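Long-range contacts in GH3 beta-N-acetylglucosaminidase (Paenibacillaceae, PDB 6K5J), which hydrolyses terminal non-reducing N-acetyl-beta-D-glucosamine residues from beta-linked glycosides, as a member of glycoside hydrolase family 3: residues V98-M103 / A502-P507; I368-I373 / A509-A514; T374-E379 / G525-P530; V452-N457 / A482-P487. All coordinates share one frame; numbering follows the deposited sequence.

Contact 1: residues V98-M103 / A502-P507; sequences VVPGNM and AYENTP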
loop_
_atom_site.group_PDB
_atom_site.type_symbol
_atom_site.label_atom_id
_atom_site.label_comp_id
_atom_site.label_asym_id
_atom_site.label_seq_id
_atom_site.Cartn_x
_atom_site.Cartn_y
_atom_site.Cartn_z
ATOM N N VAL A 98 6.063 8.389 -9.660
ATOM C CA VAL A 98 6.317 7.468 -8.558
ATOM C C VAL A 98 6.462 8.326 -7.304
ATOM O O VAL A 98 7.405 9.107 -7.175
ATOM C CB VAL A 98 7.554 6.598 -8.813
ATOM C CG1 VAL A 98 7.795 5.652 -7.634
ATOM C CG2 VAL A 98 7.360 5.795 -10.081
ATOM N N VAL A 99 5.498 8.212 -6.400
ATOM C CA VAL A 99 5.375 9.097 -5.250
ATOM C C VAL A 99 5.983 8.379 -4.045
ATOM O O VAL A 99 5.829 7.158 -3.934
ATOM C CB VAL A 99 3.894 9.459 -5.051
ATOM C CG1 VAL A 99 3.634 10.037 -3.704
ATOM C CG2 VAL A 99 3.436 10.411 -6.178
ATOM N N PRO A 100 6.664 9.076 -3.132
ATOM C CA PRO A 100 7.164 8.415 -1.916
ATOM C C PRO A 100 6.041 7.781 -1.111
ATOM O O PRO A 100 4.913 8.278 -1.076
ATOM C CB PRO A 100 7.815 9.557 -1.132
ATOM C CG PRO A 100 8.177 10.556 -2.162
ATOM C CD PRO A 100 7.084 10.484 -3.192
ATOM N N GLY A 101 6.376 6.677 -0.440
ATOM C CA GLY A 101 5.411 5.918 0.321
ATOM C C GLY A 101 5.369 6.359 1.772
ATOM O O GLY A 101 6.063 7.278 2.197
ATOM N N ASN A 102 4.545 5.656 2.546
ATOM C CA ASN A 102 4.136 6.172 3.848
ATOM C C ASN A 102 5.320 6.341 4.790
ATOM O O ASN A 102 5.506 7.414 5.369
ATOM C CB ASN A 102 3.065 5.268 4.458
ATOM C CG ASN A 102 1.684 5.585 3.926
ATOM O OD1 ASN A 102 1.542 6.253 2.889
ATOM N ND2 ASN A 102 0.661 5.132 4.638
ATOM N N MET A 103 6.138 5.302 4.969
ATOM C CA MET A 103 7.176 5.458 5.982
ATOM C C MET A 103 8.256 6.439 5.531
ATOM O O MET A 103 8.847 7.126 6.369
ATOM C CB MET A 103 7.793 4.111 6.375
ATOM C CG MET A 103 8.634 4.243 7.667
ATOM S SD MET A 103 9.100 2.673 8.433
ATOM C CE MET A 103 7.497 2.163 9.082
ATOM N N ALA A 502 16.234 4.462 3.717
ATOM C CA ALA A 502 15.507 5.177 2.677
ATOM C C ALA A 502 14.038 4.791 2.586
ATOM O O ALA A 502 13.277 5.490 1.901
ATOM C CB ALA A 502 16.166 4.955 1.302
ATOM N N TYR A 503 13.623 3.697 3.226
ATOM C CA TYR A 503 12.233 3.252 3.365
ATOM C C TYR A 503 11.594 2.799 2.055
ATOM O O TYR A 503 10.400 2.447 2.049
ATOM C CB TYR A 503 11.353 4.338 4.016
ATOM C CG TYR A 503 11.997 4.935 5.249
ATOM C CD1 TYR A 503 11.941 4.274 6.470
ATOM C CD2 TYR A 503 12.702 6.140 5.184
ATOM C CE1 TYR A 503 12.543 4.801 7.602
ATOM C CE2 TYR A 503 13.313 6.670 6.311
ATOM C CZ TYR A 503 13.219 5.998 7.518
ATOM O OH TYR A 503 13.820 6.519 8.647
ATOM N N GLU A 504 12.331 2.794 0.949
ATOM C CA GLU A 504 11.797 2.413 -0.356
ATOM C C GLU A 504 12.951 2.476 -1.350
ATOM O O GLU A 504 14.017 3.026 -1.052
ATOM C CB GLU A 504 10.641 3.315 -0.804
ATOM C CG GLU A 504 11.023 4.772 -0.878
ATOM C CD GLU A 504 9.824 5.671 -1.052
ATOM O OE1 GLU A 504 8.745 5.362 -0.494
ATOM O OE2 GLU A 504 9.966 6.689 -1.756
ATOM N N ASN A 505 12.734 1.896 -2.536
ATOM C CA ASN A 505 13.724 1.926 -3.611
ATOM C C ASN A 505 13.237 2.737 -4.812
ATOM O O ASN A 505 13.613 2.457 -5.953
ATOM C CB ASN A 505 14.113 0.506 -4.033
ATOM C CG ASN A 505 12.976 -0.250 -4.702
ATOM O OD1 ASN A 505 11.849 0.226 -4.761
ATOM N ND2 ASN A 505 13.275 -1.447 -5.205
ATOM N N THR A 506 12.389 3.733 -4.562
ATOM C CA THR A 506 11.843 4.589 -5.606
ATOM C C THR A 506 12.935 5.432 -6.260
ATOM O O THR A 506 14.007 5.624 -5.682
ATOM C CB THR A 506 10.804 5.532 -5.013
ATOM O OG1 THR A 506 11.430 6.326 -3.994
ATOM C CG2 THR A 506 9.644 4.756 -4.408
ATOM N N PRO A 507 12.666 5.984 -7.453
ATOM C CA PRO A 507 13.666 6.868 -8.073
ATOM C C PRO A 507 14.076 8.028 -7.183
ATOM O O PRO A 507 15.274 8.297 -7.043
ATOM C CB PRO A 507 12.958 7.341 -9.354
ATOM C CG PRO A 507 12.057 6.202 -9.712
ATOM C CD PRO A 507 11.543 5.699 -8.370
#
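This contact joins the TIM-barrel domain of the family 3 fold to the alpha/beta sandwich domain: residues 98-103 lead into helix 102-108, and residues 502-507 cross from strand 499-501 to helix 507-517, running nearly opposite to them. Its polar centre is the carboxylate of Glu504, which meets the backbone of Gly101, the N-cap of helix 102-108. Gly101 N donates to the syn lone pair of Glu504 OE1 at 2.7 Å, with an angle of 163° at the hydrogen. Glu504 OE2 lies 3.3 Å from Pro100 CA and accepts from Thr506 OG1, which comes from above the carboxylate plane. CG of Glu504 stands between its own backbone N and carbonyl carbon (chi1 58°), and the extended chain beyond it carries the acid to the backbone of Pro100 and Gly101. At one end, Met103 CG reaches Tyr503 CD1 at 3.5 Å, its sulfur makes an oblique Met-aromatic contact, and Met103 O sits over one ring face toward the rim. At the other end, Val98 CG1 packs at 3.8 Å against Thr506 CG2 and also touches Pro507 CD, the valine and the proline ring crossing at about a right angle. A glutamine here removes the charge and one acceptor, and would probably set its NH2 against the N-H of Gly101 or the hydroxyl of Thr506, so that one of the two bonds is lost. With the starts of two helices beside it, the buried carboxylate is likely to be favoured as the anion.

Contact 2: residues I368-I373 / A509-A514; sequences ISEKSI and AMRALA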
loop_
_atom_site.group_PDB
_atom_site.type_symbol
_atom_site.label_atom_id
_atom_site.label_comp_id
_atom_site.label_asym_id
_atom_site.label_seq_id
_atom_site.Cartn_x
_atom_site.Cartn_y
_atom_site.Cartn_z
ATOM N N ILE A 368 10.762 15.926 -1.445
ATOM C CA ILE A 368 10.252 15.142 -0.318
ATOM C C ILE A 368 11.283 14.110 0.129
ATOM O O ILE A 368 11.592 13.990 1.320
ATOM C CB ILE A 368 8.917 14.468 -0.693
ATOM C CG1 ILE A 368 7.830 15.514 -0.966
ATOM C CG2 ILE A 368 8.474 13.507 0.390
ATOM C CD1 ILE A 368 6.510 14.893 -1.331
ATOM N N SER A 369 11.828 13.344 -0.820
ATOM C CA SER A 369 12.756 12.281 -0.452
ATOM C C SER A 369 14.044 12.831 0.142
ATOM O O SER A 369 14.664 12.168 0.980
ATOM C CB SER A 369 13.073 11.408 -1.672
ATOM O OG SER A 369 11.890 10.900 -2.258
ATOM N N GLU A 370 14.476 14.028 -0.284
ATOM C CA GLU A 370 15.650 14.648 0.337
ATOM C C GLU A 370 15.458 14.838 1.839
ATOM O O GLU A 370 16.432 14.793 2.598
ATOM C CB GLU A 370 15.966 15.996 -0.322
ATOM C CG GLU A 370 16.413 15.891 -1.789
ATOM C CD GLU A 370 16.778 17.241 -2.406
ATOM O OE1 GLU A 370 16.904 18.234 -1.662
ATOM O OE2 GLU A 370 16.935 17.303 -3.642
ATOM N N LYS A 371 14.218 15.066 2.284
ATOM C CA LYS A 371 13.940 15.246 3.705
ATOM C C LYS A 371 13.779 13.929 4.455
ATOM O O LYS A 371 13.726 13.941 5.689
ATOM C CB LYS A 371 12.662 16.086 3.897
ATOM C CG LYS A 371 12.812 17.566 3.559
ATOM C CD LYS A 371 11.489 18.336 3.754
ATOM C CE LYS A 371 11.285 18.793 5.204
ATOM N NZ LYS A 371 9.897 19.325 5.468
ATOM N N SER A 372 13.715 12.805 3.748
ATOM C CA SER A 372 13.345 11.514 4.314
ATOM C C SER A 372 14.544 10.659 4.724
ATOM O O SER A 372 14.493 10.005 5.772
ATOM C CB SER A 372 12.471 10.756 3.293
ATOM O OG SER A 372 12.055 9.492 3.769
ATOM N N ILE A 373 15.632 10.665 3.939
ATOM C CA ILE A 373 16.777 9.795 4.215
ATOM C C ILE A 373 17.248 9.981 5.649
ATOM O O ILE A 373 17.442 11.108 6.118
ATOM C CB ILE A 373 17.928 10.073 3.230
ATOM C CG1 ILE A 373 17.423 10.031 1.774
ATOM C CG2 ILE A 373 19.070 9.081 3.494
ATOM C CD1 ILE A 373 16.866 8.670 1.333
ATOM N N ALA A 509 13.883 8.367 -3.899
ATOM C CA ALA A 509 14.591 7.960 -2.687
ATOM C C ALA A 509 16.038 7.609 -3.001
ATOM O O ALA A 509 16.942 7.915 -2.220
ATOM C CB ALA A 509 13.889 6.767 -2.026
ATOM N N MET A 510 16.279 6.990 -4.154
ATOM C CA MET A 510 17.649 6.645 -4.505
ATOM C C MET A 510 18.439 7.874 -4.933
ATOM O O MET A 510 19.650 7.947 -4.681
ATOM C CB MET A 510 17.646 5.565 -5.589
ATOM C CG MET A 510 17.051 4.218 -5.110
ATOM S SD MET A 510 17.908 3.495 -3.674
ATOM C CE MET A 510 16.920 4.067 -2.265
ATOM N N ARG A 511 17.777 8.851 -5.556
ATOM C CA ARG A 511 18.439 10.120 -5.856
ATOM C C ARG A 511 18.874 10.811 -4.575
ATOM O O ARG A 511 20.025 11.236 -4.450
ATOM C CB ARG A 511 17.518 11.029 -6.670
ATOM C CG ARG A 511 18.081 12.452 -6.906
ATOM C CD ARG A 511 17.041 13.367 -7.587
ATOM N NE ARG A 511 17.525 14.746 -7.691
ATOM C CZ ARG A 511 17.426 15.658 -6.730
ATOM N NH1 ARG A 511 16.845 15.355 -5.573
ATOM N NH2 ARG A 511 17.909 16.887 -6.929
ATOM N N ALA A 512 17.961 10.909 -3.601
ATOM C CA ALA A 512 18.278 11.557 -2.334
ATOM C C ALA A 512 19.369 10.799 -1.594
ATOM O O ALA A 512 20.272 11.405 -1.007
ATOM C CB ALA A 512 17.016 11.658 -1.474
ATOM N N LEU A 513 19.297 9.468 -1.611
ATOM C CA LEU A 513 20.333 8.676 -0.963
ATOM C C LEU A 513 21.697 8.946 -1.585
ATOM O O LEU A 513 22.695 9.081 -0.870
ATOM C CB LEU A 513 19.983 7.193 -1.058
ATOM C CG LEU A 513 21.029 6.219 -0.540
ATOM C CD1 LEU A 513 21.276 6.455 0.961
ATOM C CD2 LEU A 513 20.539 4.808 -0.799
ATOM N N ALA A 514 21.761 9.016 -2.920
ATOM C CA ALA A 514 23.023 9.332 -3.581
ATOM C C ALA A 514 23.534 10.701 -3.155
ATOM O O ALA A 514 24.733 10.873 -2.901
ATOM C CB ALA A 514 22.852 9.278 -5.103
#
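Helix 359-372 and helix 507-517 pack together in the alpha/beta sandwich domain, touching where Ser369, Glu370 and Ile373 meet Ala509, Ala512 and Leu513. The axes of the short segments cross at -54° and come within 8.1 Å, a close approach that the small residues permit. The tight part centres on Ala512: its methyl lies 3.4 Å from Ser369 O, and the CA atoms of Glu370 and Ala512 are 4.9 Å apart. Ile373 adds its longer branch to this buried side. With CG1 anti to the carbonyl carbon (chi1 -51°), that branch places CG1 3.7 Å from Ala512 CB and CD1 3.6 Å from Ala509 O, while CD1 also brushes Leu513 CB. Ser369 rests alongside the backbone of Ala509, and its hydroxyl bonds to Ser508 OG. The looser side is charged and partly exposed: Glu370 and Arg511 reach outward and meet in a salt bridge to one side of Ala512. Arg511 is extended from CG to NE, and its NE has a second, weak and long ion pair with Glu366. Carboxylate and guanidinium are nearly coplanar, yet the grip is a single bond and not a bidentate pair: Arg511 NH1 donates to the anti lone pair of Glu370 OE2 at 2.7 Å, almost straight at 170°.

Contact 3: residues T374-E379 / G525-P530; sequences TLLRSE and GTLPAP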
loop_
_atom_site.group_PDB
_atom_site.type_symbol
_atom_site.label_atom_id
_atom_site.label_comp_id
_atom_site.label_asym_id
_atom_site.label_seq_id
_atom_site.Cartn_x
_atom_site.Cartn_y
_atom_site.Cartn_z
ATOM N N THR A 374 17.459 8.861 6.338
ATOM C CA THR A 374 17.731 8.839 7.767
ATOM C C THR A 374 19.038 8.106 8.033
ATOM O O THR A 374 19.328 7.094 7.397
ATOM C CB THR A 374 16.570 8.154 8.497
ATOM O OG1 THR A 374 15.355 8.846 8.171
ATOM C CG2 THR A 374 16.783 8.158 10.005
ATOM N N LEU A 375 19.835 8.626 8.960
ATOM C CA LEU A 375 21.074 7.982 9.379
ATOM C C LEU A 375 20.845 7.377 10.757
ATOM O O LEU A 375 20.599 8.105 11.721
ATOM C CB LEU A 375 22.237 8.981 9.414
ATOM C CG LEU A 375 23.612 8.451 9.876
ATOM C CD1 LEU A 375 24.024 7.197 9.100
ATOM C CD2 LEU A 375 24.676 9.527 9.731
ATOM N N LEU A 376 20.919 6.054 10.852
ATOM C CA LEU A 376 20.676 5.375 12.118
ATOM C C LEU A 376 21.952 5.057 12.879
ATOM O O LEU A 376 21.918 4.955 14.111
ATOM C CB LEU A 376 19.903 4.069 11.884
ATOM C CG LEU A 376 18.393 4.157 11.643
ATOM C CD1 LEU A 376 18.110 4.676 10.265
ATOM C CD2 LEU A 376 17.763 2.772 11.807
ATOM N N ARG A 377 23.079 4.916 12.189
ATOM C CA ARG A 377 24.307 4.503 12.851
ATOM C C ARG A 377 25.480 4.977 12.009
ATOM O O ARG A 377 25.438 4.874 10.786
ATOM C CB ARG A 377 24.355 2.976 13.026
ATOM C CG ARG A 377 25.636 2.467 13.676
ATOM C CD ARG A 377 25.720 0.947 13.666
ATOM N NE ARG A 377 24.688 0.340 14.485
ATOM C CZ ARG A 377 24.336 -0.937 14.419
ATOM N NH1 ARG A 377 24.938 -1.751 13.559
ATOM N NH2 ARG A 377 23.385 -1.401 15.214
ATOM N N SER A 378 26.510 5.505 12.663
ATOM C CA SER A 378 27.738 5.860 11.962
ATOM C C SER A 378 28.847 6.026 12.986
ATOM O O SER A 378 28.592 6.238 14.176
ATOM C CB SER A 378 27.585 7.137 11.137
ATOM O OG SER A 378 27.235 8.213 11.977
ATOM N N GLU A 379 30.084 5.931 12.503
ATOM C CA GLU A 379 31.268 5.998 13.353
ATOM C C GLU A 379 32.205 7.132 12.957
ATOM O O GLU A 379 33.388 7.101 13.306
ATOM C CB GLU A 379 32.022 4.673 13.311
ATOM C CG GLU A 379 31.757 3.779 14.487
ATOM C CD GLU A 379 32.401 2.422 14.316
ATOM O OE1 GLU A 379 33.519 2.360 13.752
ATOM O OE2 GLU A 379 31.783 1.419 14.732
ATOM N N GLY A 525 16.181 13.195 7.855
ATOM C CA GLY A 525 15.098 12.318 8.250
ATOM C C GLY A 525 15.229 11.878 9.691
ATOM O O GLY A 525 16.312 11.872 10.274
ATOM N N THR A 526 14.097 11.498 10.272
ATOM C CA THR A 526 14.049 10.960 11.625
ATOM C C THR A 526 13.346 9.614 11.578
ATOM O O THR A 526 12.246 9.517 11.030
ATOM C CB THR A 526 13.300 11.921 12.558
ATOM O OG1 THR A 526 14.097 13.096 12.765
ATOM C CG2 THR A 526 13.015 11.263 13.901
ATOM N N LEU A 527 13.964 8.583 12.147
ATOM C CA LEU A 527 13.355 7.258 12.155
ATOM C C LEU A 527 11.938 7.324 12.733
ATOM O O LEU A 527 11.771 7.718 13.898
ATOM C CB LEU A 527 14.211 6.304 12.980
ATOM C CG LEU A 527 13.701 4.874 13.121
ATOM C CD1 LEU A 527 13.835 4.125 11.806
ATOM C CD2 LEU A 527 14.458 4.158 14.249
ATOM N N PRO A 528 10.903 6.989 11.960
ATOM C CA PRO A 528 9.526 7.220 12.413
ATOM C C PRO A 528 8.864 6.043 13.119
ATOM O O PRO A 528 7.722 6.190 13.565
ATOM C CB PRO A 528 8.803 7.527 11.095
ATOM C CG PRO A 528 9.493 6.602 10.114
ATOM C CD PRO A 528 10.950 6.576 10.543
ATOM N N ALA A 529 9.529 4.899 13.233
ATOM C CA ALA A 529 8.978 3.716 13.883
ATOM C C ALA A 529 10.079 3.039 14.677
ATOM O O ALA A 529 11.258 3.121 14.304
ATOM C CB ALA A 529 8.377 2.730 12.862
ATOM N N PRO A 530 9.742 2.360 15.774
ATOM C CA PRO A 530 10.773 1.909 16.710
ATOM C C PRO A 530 11.480 0.639 16.257
ATOM O O PRO A 530 10.910 -0.228 15.588
ATOM C CB PRO A 530 9.989 1.664 18.003
ATOM C CG PRO A 530 8.608 1.274 17.528
ATOM C CD PRO A 530 8.377 2.148 16.309
HETATM O O HOH W 1 18.962 10.996 10.304
#
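The peptide group between Gly525 and Thr526 is the flat element here, and the side chain of Thr374 covers one face of it: OG1 stands almost directly above Gly525 C at 3.4 Å, and CG2 lies over the same face, displaced toward the carbonyl oxygen. By that oxygen sits a water, which donates to Gly525 O at 2.8 Å and accepts from Leu375 N, so the two chains are joined through it. Thr374 begins strand 374-377, the antiparallel outermost strand of the mixed sheet in the alpha/beta sandwich domain, interrupted by a classic beta bulge, in which Leu376 and Arg377 together stand opposite Phe499 of strand 499-501. Residues 525-530 are a loop laid past the start of this strand. OG1 of Thr374 is anti to the carbonyl carbon (chi1 -56°), which sends it to Ser372 O and Tyr503 OH, both hydrogen-bonded to it, while CG2 points to Leu527 N at 3.6 Å. Gly525 suits the spot, since a CB on it would clash with that hydroxyl oxygen. A valine in place of Thr374 would probably leave Ser372 O and Tyr503 OH without their shared partner and set the tyrosine hydroxyl free to turn. Farther out, the contact thins to one apolar touch between leucines that cross at about a right angle, Leu376 CD2 meeting Leu527 CD1 at 4.2 Å.

Contact 4: residues V452-N457 / A482-P487; sequences VVVSYN and ASARNP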
loop_
_atom_site.group_PDB
_atom_site.type_symbol
_atom_site.label_atom_id
_atom_site.label_comp_id
_atom_site.label_asym_id
_atom_site.label_seq_id
_atom_site.Cartn_x
_atom_site.Cartn_y
_atom_site.Cartn_z
ATOM N N VAL A 452 28.807 -0.053 -1.121
ATOM C CA VAL A 452 27.489 0.319 -0.611
ATOM C C VAL A 452 26.546 -0.836 -0.903
ATOM O O VAL A 452 26.254 -1.123 -2.071
ATOM C CB VAL A 452 26.941 1.607 -1.246
ATOM C CG1 VAL A 452 25.587 1.963 -0.599
ATOM C CG2 VAL A 452 27.927 2.764 -1.131
ATOM N N VAL A 453 26.036 -1.474 0.141
ATOM C CA VAL A 453 24.975 -2.457 -0.031
ATOM C C VAL A 453 23.647 -1.764 0.209
ATOM O O VAL A 453 23.424 -1.184 1.281
ATOM C CB VAL A 453 25.131 -3.654 0.914
ATOM C CG1 VAL A 453 23.951 -4.616 0.708
ATOM C CG2 VAL A 453 26.445 -4.350 0.664
ATOM N N VAL A 454 22.776 -1.814 -0.788
ATOM C CA VAL A 454 21.375 -1.467 -0.594
ATOM C C VAL A 454 20.688 -2.729 -0.082
ATOM O O VAL A 454 20.622 -3.740 -0.786
ATOM C CB VAL A 454 20.740 -0.951 -1.889
ATOM C CG1 VAL A 454 19.272 -0.654 -1.666
ATOM C CG2 VAL A 454 21.449 0.314 -2.360
ATOM N N SER A 455 20.223 -2.698 1.167
ATOM C CA SER A 455 19.521 -3.851 1.708
ATOM C C SER A 455 18.022 -3.735 1.430
ATOM O O SER A 455 17.485 -2.655 1.180
ATOM C CB SER A 455 19.787 -4.014 3.213
ATOM O OG SER A 455 19.164 -3.006 3.995
ATOM N N TYR A 456 17.353 -4.883 1.446
ATOM C CA TYR A 456 15.929 -4.942 1.124
ATOM C C TYR A 456 15.327 -6.031 2.007
ATOM O O TYR A 456 15.415 -7.219 1.683
ATOM C CB TYR A 456 15.721 -5.210 -0.364
ATOM C CG TYR A 456 14.286 -5.133 -0.847
ATOM C CD1 TYR A 456 13.366 -6.119 -0.517
ATOM C CD2 TYR A 456 13.858 -4.086 -1.658
ATOM C CE1 TYR A 456 12.050 -6.054 -0.964
ATOM C CE2 TYR A 456 12.547 -4.023 -2.117
ATOM C CZ TYR A 456 11.655 -5.005 -1.769
ATOM O OH TYR A 456 10.358 -4.941 -2.224
ATOM N N ASN A 457 14.759 -5.618 3.138
ATOM C CA ASN A 457 14.233 -6.534 4.150
ATOM C C ASN A 457 15.234 -7.646 4.472
ATOM O O ASN A 457 14.887 -8.824 4.563
ATOM C CB ASN A 457 12.880 -7.107 3.715
ATOM C CG ASN A 457 11.752 -6.102 3.883
ATOM O OD1 ASN A 457 11.967 -4.989 4.370
ATOM N ND2 ASN A 457 10.551 -6.483 3.475
ATOM N N ALA A 482 22.501 0.867 3.186
ATOM C CA ALA A 482 21.333 1.727 3.065
ATOM C C ALA A 482 20.130 0.834 2.812
ATOM O O ALA A 482 20.081 0.135 1.797
ATOM C CB ALA A 482 21.507 2.744 1.934
ATOM N N SER A 483 19.177 0.831 3.740
ATOM C CA SER A 483 18.006 -0.017 3.596
ATOM C C SER A 483 17.002 0.664 2.679
ATOM O O SER A 483 16.699 1.852 2.847
ATOM C CB SER A 483 17.375 -0.324 4.959
ATOM O OG SER A 483 17.181 0.856 5.725
ATOM N N ALA A 484 16.502 -0.091 1.702
ATOM C CA ALA A 484 15.527 0.405 0.736
ATOM C C ALA A 484 14.163 -0.250 0.907
ATOM O O ALA A 484 13.298 -0.116 0.031
ATOM C CB ALA A 484 16.037 0.195 -0.693
ATOM N N ARG A 485 13.957 -0.983 1.998
ATOM C CA ARG A 485 12.596 -1.254 2.427
ATOM C C ARG A 485 12.518 -1.055 3.941
ATOM O O ARG A 485 12.723 0.072 4.402
ATOM C CB ARG A 485 12.121 -2.637 1.966
ATOM C CG ARG A 485 10.595 -2.735 2.069
ATOM C CD ARG A 485 9.950 -3.730 1.110
ATOM N NE ARG A 485 8.504 -3.731 1.344
ATOM C CZ ARG A 485 7.570 -3.881 0.405
ATOM N NH1 ARG A 485 7.907 -4.066 -0.866
ATOM N NH2 ARG A 485 6.287 -3.846 0.746
ATOM N N ASN A 486 12.219 -2.088 4.732
ATOM C CA ASN A 486 12.040 -1.847 6.163
ATOM C C ASN A 486 13.350 -1.361 6.779
ATOM O O ASN A 486 14.415 -1.927 6.502
ATOM C CB ASN A 486 11.566 -3.105 6.901
ATOM C CG ASN A 486 10.117 -3.461 6.587
ATOM O OD1 ASN A 486 9.439 -2.763 5.835
ATOM N ND2 ASN A 486 9.645 -4.562 7.156
ATOM N N PRO A 487 13.312 -0.329 7.634
ATOM C CA PRO A 487 14.547 0.153 8.265
ATOM C C PRO A 487 15.042 -0.752 9.373
ATOM O O PRO A 487 16.157 -0.544 9.865
ATOM C CB PRO A 487 14.140 1.524 8.818
ATOM C CG PRO A 487 12.680 1.332 9.190
ATOM C CD PRO A 487 12.129 0.433 8.077
HETATM O O HOH W 2 15.184 -2.881 3.979
#
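Strands 450-455 and 478-483 run in parallel, with Ala482 bonded through both its backbone N and its backbone O: the N donates to Val453 O at 2.9 Å, and the O accepts from Ser455 N, which approaches from 40° above the carbonyl plane. The pairing runs one residue past strand 478-483, Ala484 N giving a 2.8 Å bond to Ser455 O. Val454 and Ala482 point to one face of the sheet, where Val454 CG1 also presses on Ala484 CB at a tight 3.5 Å. Ser455 and Ser483 share the other face; Ser455 OG lies 3.2 Å from Ser483 CA and bonds to Asp489. With CG anti to the backbone N (chi1 -164°) and the chain extended as far as NE, Arg485 runs along one face of the Tyr456 ring. Its CB stands over the ring centre as a CH-pi contact, 4.2 Å from the centroid, and CD passes by CZ. The guanidinium is held by a salt bridge to Asp404 and by Val403 O. Asn457, in a left-handed backbone conformation, presents OD1 to the other chain, where it accepts from Asn486 N at 2.9 Å, almost in line with its C=O bond. A water ties the two loops together, accepting from Asn457 N and Arg485 N and donating to Asn486 O. The pair belongs to the beta-alpha-beta unit in which helix 462-472 connects the two strands, its Ile468 packing on Val453 and Ser455; strand 390-396 flanks strand 450-455 on its far side, and strand 499-501 lies next to strand 478-483.

All four contacts involve the alpha/beta sandwich domain, and contact 1 ties it to the TIM barrel. Contacts 1 and 2 have centres about 9 Å apart and follow directly along residues 502-514, through the start of helix 507-517. Helix 359-372 runs straight into strand 374-377, so contacts 2 and 3 share one connection, reinforced where Ile373 O meets Gly525 N. Contacts 3 and 4 reach the same mixed sheet, about 13 Å between centres. Contacts 1, 2 and 3 cross one another along the chain, while the local pairing of contact 4 falls within the span of each. Contacts 2 and 3 thus fasten the start of this later region, residues 368-379, to its end, while contact 1 fastens it to the barrel.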